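Side-chain contacts in type II secretion pathway related protein (Escherichia coli, PDB 3SOL), which probably serves as the pilotin of a type II secretion system, a lipoprotein that escorts its secretin to the outer membrane: residues 7-10 with 11-15; 63-66 with 67-71; 74-77 with 78-82; 86-89 with 90-94. All coordinates share one frame; numbering follows the deposited sequence.

Interaction 1 (7-10 with 11-15)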
loop_
_atom_site.group_PDB
_atom_site.type_symbol
_atom_site.label_atom_id
_atom_site.label_comp_id
_atom_site.label_asym_id
_atom_site.label_seq_id
_atom_site.Cartn_x
_atom_site.Cartn_y
_atom_site.Cartn_z
ATOM N N LEU A 7 5.310 -9.760 4.587
ATOM C CA LEU A 7 5.907 -8.816 3.639
ATOM C C LEU A 7 5.023 -8.665 2.404
ATOM O O LEU A 7 4.781 -7.543 1.940
ATOM C CB LEU A 7 7.309 -9.277 3.217
ATOM C CG LEU A 7 8.072 -8.432 2.193
ATOM C CD1 LEU A 7 8.081 -6.965 2.571
ATOM C CD2 LEU A 7 9.488 -8.933 2.048
ATOM N N GLU A 8 4.555 -9.797 1.873
ATOM C CA GLU A 8 3.619 -9.798 0.739
ATOM C C GLU A 8 2.366 -8.969 1.049
ATOM O O GLU A 8 1.934 -8.148 0.231
ATOM C CB GLU A 8 3.227 -11.234 0.369
ATOM C CG GLU A 8 2.573 -11.365 -1.014
ATOM C CD GLU A 8 3.590 -11.339 -2.169
ATOM O OE1 GLU A 8 4.490 -12.219 -2.200
ATOM O OE2 GLU A 8 3.468 -10.449 -3.052
ATOM N N GLN A 9 1.792 -9.194 2.229
ATOM C CA GLN A 9 0.638 -8.429 2.714
ATOM C C GLN A 9 0.941 -6.934 2.801
ATOM O O GLN A 9 0.281 -6.129 2.160
ATOM C CB GLN A 9 0.194 -8.949 4.092
ATOM C CG GLN A 9 -0.697 -7.978 4.902
ATOM C CD GLN A 9 -1.485 -8.672 6.020
ATOM O OE1 GLN A 9 -1.068 -9.707 6.549
ATOM N NE2 GLN A 9 -2.638 -8.097 6.372
ATOM N N MET A 10 1.934 -6.569 3.602
ATOM C CA MET A 10 2.288 -5.163 3.786
ATOM C C MET A 10 2.623 -4.484 2.462
ATOM O O MET A 10 2.169 -3.389 2.225
ATOM C CB MET A 10 3.475 -4.997 4.747
ATOM C CG MET A 10 3.177 -5.297 6.231
ATOM S SD MET A 10 1.714 -4.459 6.913
ATOM C CE MET A 10 1.862 -2.846 6.161
ATOM N N ALA A 11 3.406 -5.142 1.609
ATOM C CA ALA A 11 3.797 -4.573 0.317
ATOM C C ALA A 11 2.585 -4.332 -0.582
ATOM O O ALA A 11 2.525 -3.336 -1.288
ATOM C CB ALA A 11 4.804 -5.461 -0.382
ATOM N N SER A 12 1.617 -5.238 -0.537
ATOM C CA SER A 12 0.393 -5.105 -1.330
ATOM C C SER A 12 -0.451 -3.909 -0.916
ATOM O O SER A 12 -0.975 -3.174 -1.772
ATOM C CB SER A 12 -0.428 -6.381 -1.228
ATOM O OG SER A 12 0.307 -7.462 -1.779
ATOM N N ILE A 13 -0.570 -3.701 0.393
ATOM C CA ILE A 13 -1.265 -2.541 0.929
ATOM C C ILE A 13 -0.582 -1.233 0.511
ATOM O O ILE A 13 -1.249 -0.283 0.087
ATOM C CB ILE A 13 -1.357 -2.613 2.463
ATOM C CG1 ILE A 13 -2.330 -3.733 2.865
ATOM C CG2 ILE A 13 -1.830 -1.293 3.013
ATOM C CD1 ILE A 13 -2.127 -4.275 4.271
ATOM N N VAL A 14 0.744 -1.184 0.631
ATOM C CA VAL A 14 1.516 0.006 0.240
ATOM C C VAL A 14 1.438 0.286 -1.279
ATOM O O VAL A 14 1.273 1.435 -1.685
ATOM C CB VAL A 14 2.968 -0.098 0.755
ATOM C CG1 VAL A 14 3.877 0.953 0.112
ATOM C CG2 VAL A 14 2.986 0.034 2.289
ATOM N N SER A 15 1.525 -0.754 -2.116
ATOM C CA SER A 15 1.451 -0.561 -3.584
ATOM C C SER A 15 0.067 -0.107 -4.028
ATOM O O SER A 15 -0.060 0.718 -4.923
ATOM C CB SER A 15 1.820 -1.832 -4.345
ATOM O OG SER A 15 0.942 -2.865 -3.954
#
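Ile13 lays its CD1 methyl alongside the aliphatic part of Gln9, 4.0 Å from Gln9 CG, the two side chains pointing the same way one turn apart on helix 5-23, the first helix of this all-helical pilotin domain. A branched aliphatic residue suits the place because CG1 and CD1 also pass over Gln9 O, while the Gln9 chain offers methylenes here and carries its amide onward. Backbone bonds of the i to i+4 pattern run beneath; the one from Ile13 N to Gln9 O measures 3.1 Å.

Ser12 adds a side-chain bond to this pattern. Its OG stands beside its own backbone N (chi1 -63°) and donates to Glu8 O at 2.7 Å, while Ser12 N gives its own proton to the same Glu8 O at 3.0 Å, so two donors grip one oxygen from opposite faces of its carbonyl plane. A valine in place of Ser12 would probably leave Glu8 O with the backbone donor alone.

The carboxylate of Glu8 turns elsewhere, with OE2 bonded to His59 of helix 53-69. On another side Met10 and Val14 are buried against Ala39 of helix 32-45, where apolar chains belong. Small Ala11 touches His59 of helix 53-69, its CB 3.1 Å from Leu7 O.

Interaction 2 (63-66 with 67-71)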
loop_
_atom_site.group_PDB
_atom_site.type_symbol
_atom_site.label_atom_id
_atom_site.label_comp_id
_atom_site.label_asym_id
_atom_site.label_seq_id
_atom_site.Cartn_x
_atom_site.Cartn_y
_atom_site.Cartn_z
ATOM N N ILE A 63 5.253 -5.037 -7.178
ATOM C CA ILE A 63 3.815 -5.246 -7.238
ATOM C C ILE A 63 3.154 -4.134 -8.040
ATOM O O ILE A 63 2.266 -4.390 -8.851
ATOM C CB ILE A 63 3.178 -5.315 -5.834
ATOM C CG1 ILE A 63 3.661 -6.571 -5.091
ATOM C CG2 ILE A 63 1.655 -5.327 -5.942
ATOM C CD1 ILE A 63 3.388 -6.557 -3.607
ATOM N N TYR A 64 3.598 -2.900 -7.829
ATOM C CA TYR A 64 2.995 -1.776 -8.523
ATOM C C TYR A 64 3.074 -1.943 -10.039
ATOM O O TYR A 64 2.100 -1.684 -10.756
ATOM C CB TYR A 64 3.686 -0.492 -8.107
ATOM C CG TYR A 64 3.073 0.761 -8.701
ATOM C CD1 TYR A 64 1.935 1.325 -8.143
ATOM C CD2 TYR A 64 3.645 1.383 -9.806
ATOM C CE1 TYR A 64 1.380 2.485 -8.664
ATOM C CE2 TYR A 64 3.092 2.543 -10.334
ATOM C CZ TYR A 64 1.957 3.084 -9.749
ATOM O OH TYR A 64 1.389 4.224 -10.253
ATOM N N VAL A 65 4.232 -2.374 -10.524
ATOM C CA VAL A 65 4.406 -2.624 -11.946
ATOM C C VAL A 65 3.406 -3.666 -12.442
ATOM O O VAL A 65 2.773 -3.477 -13.488
ATOM C CB VAL A 65 5.819 -3.077 -12.259
ATOM C CG1 VAL A 65 5.910 -3.564 -13.709
ATOM C CG2 VAL A 65 6.794 -1.940 -11.977
ATOM N N ARG A 66 3.239 -4.743 -11.687
ATOM C CA ARG A 66 2.264 -5.762 -12.055
ATOM C C ARG A 66 0.852 -5.183 -12.083
ATOM O O ARG A 66 0.087 -5.496 -12.995
ATOM C CB ARG A 66 2.331 -6.981 -11.126
ATOM C CG ARG A 66 3.679 -7.662 -11.137
ATOM C CD ARG A 66 3.596 -9.124 -10.732
ATOM N NE ARG A 66 3.162 -9.334 -9.348
ATOM C CZ ARG A 66 3.965 -9.348 -8.276
ATOM N NH1 ARG A 66 5.278 -9.127 -8.382
ATOM N NH2 ARG A 66 3.442 -9.575 -7.071
ATOM N N LEU A 67 0.519 -4.321 -11.112
ATOM C CA LEU A 67 -0.815 -3.717 -11.049
ATOM C C LEU A 67 -1.074 -2.822 -12.252
ATOM O O LEU A 67 -2.171 -2.861 -12.801
ATOM C CB LEU A 67 -1.019 -2.911 -9.760
ATOM C CG LEU A 67 -0.985 -3.678 -8.431
ATOM C CD1 LEU A 67 -1.031 -2.700 -7.248
ATOM C CD2 LEU A 67 -2.140 -4.670 -8.369
ATOM N N THR A 68 -0.084 -2.030 -12.672
ATOM C CA THR A 68 -0.271 -1.158 -13.842
ATOM C C THR A 68 -0.520 -1.974 -15.117
ATOM O O THR A 68 -1.308 -1.567 -15.963
ATOM C CB THR A 68 0.898 -0.162 -14.069
ATOM O OG1 THR A 68 2.093 -0.863 -14.459
ATOM C CG2 THR A 68 1.161 0.633 -12.807
ATOM N N ARG A 69 0.121 -3.134 -15.229
ATOM C CA ARG A 69 -0.001 -3.986 -16.403
ATOM C C ARG A 69 -1.273 -4.821 -16.447
ATOM O O ARG A 69 -1.631 -5.318 -17.504
ATOM C CB ARG A 69 1.163 -4.956 -16.464
ATOM C CG ARG A 69 2.503 -4.346 -16.652
ATOM C CD ARG A 69 3.525 -5.460 -16.573
ATOM N NE ARG A 69 4.886 -4.968 -16.648
ATOM C CZ ARG A 69 5.503 -4.612 -17.771
ATOM N NH1 ARG A 69 4.884 -4.685 -18.952
ATOM N NH2 ARG A 69 6.758 -4.183 -17.711
ATOM N N ASP A 70 -1.932 -5.010 -15.306
ATOM C CA ASP A 70 -3.173 -5.801 -15.236
ATOM C C ASP A 70 -4.217 -5.158 -16.151
ATOM O O ASP A 70 -4.365 -3.943 -16.144
ATOM C CB ASP A 70 -3.652 -5.839 -13.781
ATOM C CG ASP A 70 -4.887 -6.670 -13.581
ATOM O OD1 ASP A 70 -5.975 -6.234 -13.998
ATOM O OD2 ASP A 70 -4.768 -7.758 -12.978
ATOM N N SER A 71 -4.917 -5.979 -16.944
ATOM C CA SER A 71 -5.872 -5.488 -17.948
ATOM C C SER A 71 -7.267 -5.109 -17.408
ATOM O O SER A 71 -8.110 -4.639 -18.172
ATOM C CB SER A 71 -6.043 -6.522 -19.068
ATOM O OG SER A 71 -6.736 -7.645 -18.564
#
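Leu67 lies side by side with Ile63, its CD1 4.0 Å from Ile63 CG2, in the last turns of helix 53-69, where i to i+4 pairs line up along an alpha-helix. The leucine reaches past Ile63 O, and both apolar chains point the same way; Ile63 also rests on Ala11 and Ser15 of helix 5-23, so a branched aliphatic suits it.

Thr68 comes next and uses both of its branches. Its CG2 methyl sits over one face of the Tyr64 ring, 4.0 Å from the centroid and offset toward the rim, a CH-pi contact. Its OG1 lies between its backbone N and carbonyl carbon (chi1 68°), which brings the hydroxyl to Val65 O at 2.9 Å. Arg69 N bonds to Val65 O as well, from the same face of that carbonyl. Replacing this threonine by an alanine removes both branches, and would probably deprive the Tyr64 face of its methyl and Val65 O of its second donor. Tyr64 OH is itself bonded to Arg23.

Arg69 then runs its extended chain beside Val65, and Val65 CG1 meets the guanidinium at its edge, 3.4 Å from Arg69 NE; the long chain can carry its charge outward at this exposed position.

Asp70 is the first residue to leave helical geometry, and its N reaches Arg66 O at 3.1 Å in a weak hydrogen bond.

Interaction 3 (74-77 with 78-82)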
loop_
_atom_site.group_PDB
_atom_site.type_symbol
_atom_site.label_atom_id
_atom_site.label_comp_id
_atom_site.label_asym_id
_atom_site.label_seq_id
_atom_site.Cartn_x
_atom_site.Cartn_y
_atom_site.Cartn_z
ATOM N N GLU A 74 -8.986 0.595 -15.564
ATOM C CA GLU A 74 -8.367 1.382 -14.510
ATOM C C GLU A 74 -9.403 1.874 -13.483
ATOM O O GLU A 74 -9.127 1.880 -12.288
ATOM C CB GLU A 74 -7.618 2.571 -15.108
ATOM C CG GLU A 74 -6.440 2.205 -15.981
ATOM C CD GLU A 74 -5.389 1.435 -15.208
ATOM O OE1 GLU A 74 -4.992 1.943 -14.151
ATOM O OE2 GLU A 74 -5.006 0.332 -15.662
ATOM N N TYR A 75 -10.592 2.277 -13.930
ATOM C CA TYR A 75 -11.576 2.817 -12.993
ATOM C C TYR A 75 -12.023 1.724 -12.005
ATOM O O TYR A 75 -12.330 2.035 -10.851
ATOM C CB TYR A 75 -12.774 3.477 -13.698
ATOM C CG TYR A 75 -13.883 2.534 -14.099
ATOM C CD1 TYR A 75 -14.989 2.322 -13.252
ATOM C CD2 TYR A 75 -13.852 1.866 -15.304
ATOM C CE1 TYR A 75 -16.018 1.442 -13.594
ATOM C CE2 TYR A 75 -14.894 0.968 -15.665
ATOM C CZ TYR A 75 -15.966 0.767 -14.787
ATOM O OH TYR A 75 -16.975 -0.085 -15.147
ATOM N N ILE A 76 -12.042 0.460 -12.440
ATOM C CA ILE A 76 -12.423 -0.642 -11.541
ATOM C C ILE A 76 -11.332 -0.896 -10.516
ATOM O O ILE A 76 -11.618 -1.150 -9.331
ATOM C CB ILE A 76 -12.769 -1.924 -12.346
ATOM C CG1 ILE A 76 -14.096 -1.686 -13.054
ATOM C CG2 ILE A 76 -12.891 -3.185 -11.430
ATOM C CD1 ILE A 76 -14.504 -2.752 -14.068
ATOM N N LYS A 77 -10.071 -0.787 -10.950
ATOM C CA LYS A 77 -8.935 -0.862 -10.008
ATOM C C LYS A 77 -9.113 0.168 -8.905
ATOM O O LYS A 77 -8.978 -0.159 -7.711
ATOM C CB LYS A 77 -7.599 -0.606 -10.706
ATOM C CG LYS A 77 -7.214 -1.652 -11.740
ATOM C CD LYS A 77 -5.869 -1.336 -12.370
ATOM C CE LYS A 77 -5.516 -2.310 -13.468
ATOM N NZ LYS A 77 -4.294 -1.880 -14.237
ATOM N N CYS A 78 -9.396 1.407 -9.311
ATOM C CA CYS A 78 -9.626 2.499 -8.353
ATOM C C CYS A 78 -10.763 2.168 -7.388
ATOM O O CYS A 78 -10.628 2.338 -6.168
ATOM C CB CYS A 78 -9.922 3.797 -9.077
ATOM S SG CYS A 78 -8.536 4.448 -10.046
ATOM N N ARG A 79 -11.872 1.665 -7.929
ATOM C CA ARG A 79 -13.034 1.365 -7.077
ATOM C C ARG A 79 -12.751 0.221 -6.099
ATOM O O ARG A 79 -13.172 0.271 -4.950
ATOM C CB ARG A 79 -14.270 1.076 -7.937
ATOM C CG ARG A 79 -14.761 2.340 -8.599
ATOM C CD ARG A 79 -15.976 2.179 -9.454
ATOM N NE ARG A 79 -16.381 3.531 -9.848
ATOM C CZ ARG A 79 -17.229 4.316 -9.191
ATOM N NH1 ARG A 79 -17.891 3.898 -8.116
ATOM N NH2 ARG A 79 -17.430 5.544 -9.651
ATOM N N GLU A 80 -12.042 -0.812 -6.562
ATOM C CA GLU A 80 -11.676 -1.934 -5.701
ATOM C C GLU A 80 -10.741 -1.492 -4.577
ATOM O O GLU A 80 -10.964 -1.836 -3.403
ATOM C CB GLU A 80 -11.043 -3.068 -6.532
ATOM C CG GLU A 80 -12.032 -3.766 -7.461
ATOM C CD GLU A 80 -12.977 -4.727 -6.744
ATOM O OE1 GLU A 80 -13.008 -4.785 -5.490
ATOM O OE2 GLU A 80 -13.722 -5.436 -7.448
ATOM N N PHE A 81 -9.707 -0.714 -4.912
ATOM C CA PHE A 81 -8.759 -0.263 -3.897
ATOM C C PHE A 81 -9.353 0.743 -2.920
ATOM O O PHE A 81 -9.072 0.654 -1.731
ATOM C CB PHE A 81 -7.501 0.331 -4.524
ATOM C CG PHE A 81 -6.663 -0.654 -5.291
ATOM C CD1 PHE A 81 -6.642 -1.991 -4.971
ATOM C CD2 PHE A 81 -5.861 -0.205 -6.327
ATOM C CE1 PHE A 81 -5.831 -2.876 -5.682
ATOM C CE2 PHE A 81 -5.052 -1.074 -7.049
ATOM C CZ PHE A 81 -5.038 -2.405 -6.730
ATOM N N ASN A 82 -10.186 1.667 -3.401
ATOM C CA ASN A 82 -10.847 2.638 -2.509
ATOM C C ASN A 82 -11.717 1.956 -1.462
ATOM O O ASN A 82 -11.736 2.380 -0.302
ATOM C CB ASN A 82 -11.678 3.692 -3.282
ATOM C CG ASN A 82 -10.848 4.843 -3.815
ATOM O OD1 ASN A 82 -9.877 5.267 -3.184
ATOM N ND2 ASN A 82 -11.258 5.407 -4.958
#
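Arg79 brings NE to the edge of the Tyr75 ring, in the ring plane and 3.9 Å from Tyr75 CD1, with ring and guanidinium planes 68° apart. This is an edge contact, so the charge does not lie over the aromatic face. Extended from CG to NE, the arginine chain first passes Tyr75 O and then reaches the ring, a use of length that a shorter residue could not match. One residue on, Ile76 and Glu80 run side by side, with Ile76 CG2 4.1 Å from Glu80 CG; the glutamate contributes its methylene CG here, and its OE1 pairs with Arg84. The ring of Phe81 leans obliquely toward Lys77 O, CG 3.4 Å from that oxygen, while Phe81 N bonds to it at 2.9 Å.

These are i to i+4 neighbours on helix 74-84 of the pilotin domain, which is tied by the disulfide from Cys78 to Cys24, just past the end of helix 5-23. Cys78 SG stands beside its own backbone N (chi1 -66°) and passes 3.5 Å from Glu74 O.

Further out, the buried Lys77 stretches fully to form a salt bridge from NZ to Glu74 OE2 at 2.7 Å, on the syn side of OE2 and tilted 26° out of the carboxylate plane. Leu67 O in the last turn of helix 53-69, Asp70 O just past it and Tyr19 OH also lie within bonding reach of NZ, a setting that would probably favour its positive charge; with four oxygens around it, the ammonium must share three protons among them. Tyr19 OH bonds to Glu74 OE1 too, holding the carboxylate from its other oxygen.

Interaction 4 (86-89 with 90-94)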
loop_
_atom_site.group_PDB
_atom_site.type_symbol
_atom_site.label_atom_id
_atom_site.label_comp_id
_atom_site.label_asym_id
_atom_site.label_seq_id
_atom_site.Cartn_x
_atom_site.Cartn_y
_atom_site.Cartn_z
ATOM N N VAL A 86 -9.962 0.961 3.149
ATOM C CA VAL A 86 -10.599 1.815 4.143
ATOM C C VAL A 86 -9.918 1.674 5.509
ATOM O O VAL A 86 -9.554 2.682 6.116
ATOM C CB VAL A 86 -12.147 1.575 4.213
ATOM C CG1 VAL A 86 -12.750 2.243 5.436
ATOM C CG2 VAL A 86 -12.823 2.096 2.944
ATOM N N PRO A 87 -9.712 0.432 5.989
ATOM C CA PRO A 87 -9.001 0.270 7.264
ATOM C C PRO A 87 -7.577 0.862 7.314
ATOM O O PRO A 87 -7.246 1.582 8.262
ATOM C CB PRO A 87 -8.961 -1.256 7.445
ATOM C CG PRO A 87 -10.142 -1.744 6.688
ATOM C CD PRO A 87 -10.230 -0.855 5.489
ATOM N N PHE A 88 -6.744 0.553 6.323
ATOM C CA PHE A 88 -5.368 1.072 6.283
ATOM C C PHE A 88 -5.347 2.596 6.189
ATOM O O PHE A 88 -4.566 3.255 6.873
ATOM C CB PHE A 88 -4.585 0.469 5.116
ATOM C CG PHE A 88 -3.127 0.884 5.069
ATOM C CD1 PHE A 88 -2.261 0.565 6.113
ATOM C CD2 PHE A 88 -2.616 1.556 3.964
ATOM C CE1 PHE A 88 -0.907 0.938 6.074
ATOM C CE2 PHE A 88 -1.264 1.927 3.910
ATOM C CZ PHE A 88 -0.409 1.613 4.976
ATOM N N ILE A 89 -6.214 3.157 5.350
ATOM C CA ILE A 89 -6.302 4.620 5.192
ATOM C C ILE A 89 -6.678 5.292 6.524
ATOM O O ILE A 89 -6.209 6.387 6.818
ATOM C CB ILE A 89 -7.299 5.006 4.076
ATOM C CG1 ILE A 89 -6.775 4.522 2.711
ATOM C CG2 ILE A 89 -7.549 6.512 4.059
ATOM C CD1 ILE A 89 -7.767 4.664 1.561
ATOM N N GLY A 90 -7.505 4.625 7.328
ATOM C CA GLY A 90 -7.810 5.080 8.702
ATOM C C GLY A 90 -6.593 5.172 9.615
ATOM O O GLY A 90 -6.489 6.086 10.435
ATOM N N GLU A 91 -5.678 4.214 9.476
ATOM C CA GLU A 91 -4.395 4.251 10.184
ATOM C C GLU A 91 -3.477 5.351 9.635
ATOM O O GLU A 91 -2.762 6.020 10.394
ATOM C CB GLU A 91 -3.693 2.894 10.089
ATOM C CG GLU A 91 -4.429 1.775 10.817
ATOM C CD GLU A 91 -4.513 2.016 12.320
ATOM O OE1 GLU A 91 -3.456 1.973 12.988
ATOM O OE2 GLU A 91 -5.637 2.258 12.822
ATOM N N LEU A 92 -3.510 5.527 8.317
ATOM C CA LEU A 92 -2.711 6.546 7.640
ATOM C C LEU A 92 -3.084 7.951 8.092
ATOM O O LEU A 92 -2.208 8.764 8.384
ATOM C CB LEU A 92 -2.886 6.449 6.116
ATOM C CG LEU A 92 -2.202 5.279 5.408
ATOM C CD1 LEU A 92 -2.453 5.338 3.897
ATOM C CD2 LEU A 92 -0.711 5.267 5.704
ATOM N N LEU A 93 -4.386 8.227 8.142
ATOM C CA LEU A 93 -4.883 9.567 8.452
ATOM C C LEU A 93 -5.019 9.808 9.965
ATOM O O LEU A 93 -5.163 10.957 10.396
ATOM C CB LEU A 93 -6.220 9.826 7.726
ATOM C CG LEU A 93 -6.189 9.801 6.183
ATOM C CD1 LEU A 93 -7.578 9.972 5.576
ATOM C CD2 LEU A 93 -5.243 10.861 5.638
ATOM N N ALA A 94 -4.947 8.738 10.763
ATOM C CA ALA A 94 -5.112 8.834 12.220
ATOM C C ALA A 94 -4.118 9.809 12.842
ATOM O O ALA A 94 -4.508 10.673 13.633
ATOM C CB ALA A 94 -4.965 7.454 12.875
ATOM O OXT ALA A 94 -2.910 9.747 12.571
HETATM O O HOH W 1 -8.347 1.961 10.672
#
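Val86 accepts the first bond of the C-terminal helix 86-93, from Gly90 N to its O at 3.1 Å, opening the i to i+4 pattern of this short amphipathic helix in the pilotin domain. Pro87 follows, well placed in a first turn because a proline has no N-H to offer there. Its O takes a backbone bond from Glu91 N and a water at 2.7 Å; that water also reaches Glu91 OE2, though weakly, while Glu91 OE1 pairs with Arg41 of helix 32-45.

Phe88 is buried and carries the inner face. With CG anti to its backbone N (chi1 -176°), the ring swings along the helix until Leu92 CG lies over one face, 4.1 Å from the centroid and 22° off the normal, a CH-pi contact. Both methyls of Leu92 spread across the rim, CD1 3.6 Å from Phe88 CE2 and CD2 near CZ. A flat ring and a forked leucine suit this place, since both also pack against Ile35 of helix 32-45 and Thr17 of helix 5-23.

Ile89 lies on Leu29 and runs beside Leu93, with Ile89 CG2 3.8 Å from Leu93 CD1.

Overall arrangement
From the N terminus the four contacts follow in series, each within one helix, so none nests or crosses and none closes a loop; tertiary contacts between them tie the helices together. Interaction 1, on helix 5-23, touches two others: Ala11, Ser12 and Ser15 pack on Ile63 of interaction 2, and Ile13 on Phe88 of interaction 4. The first helix thus lies between helix 53-69 and the C-terminal helix, and interactions 2 and 4 stay about 12 Å apart at their nearest atoms. Helix 32-45 packs on both interactions 1 and 4. Interactions 2 and 3 meet across the turn joining their helices, through Lys77 and through Leu67 on Phe81. Interaction 3 then adjoins interaction 4 in sequence alone.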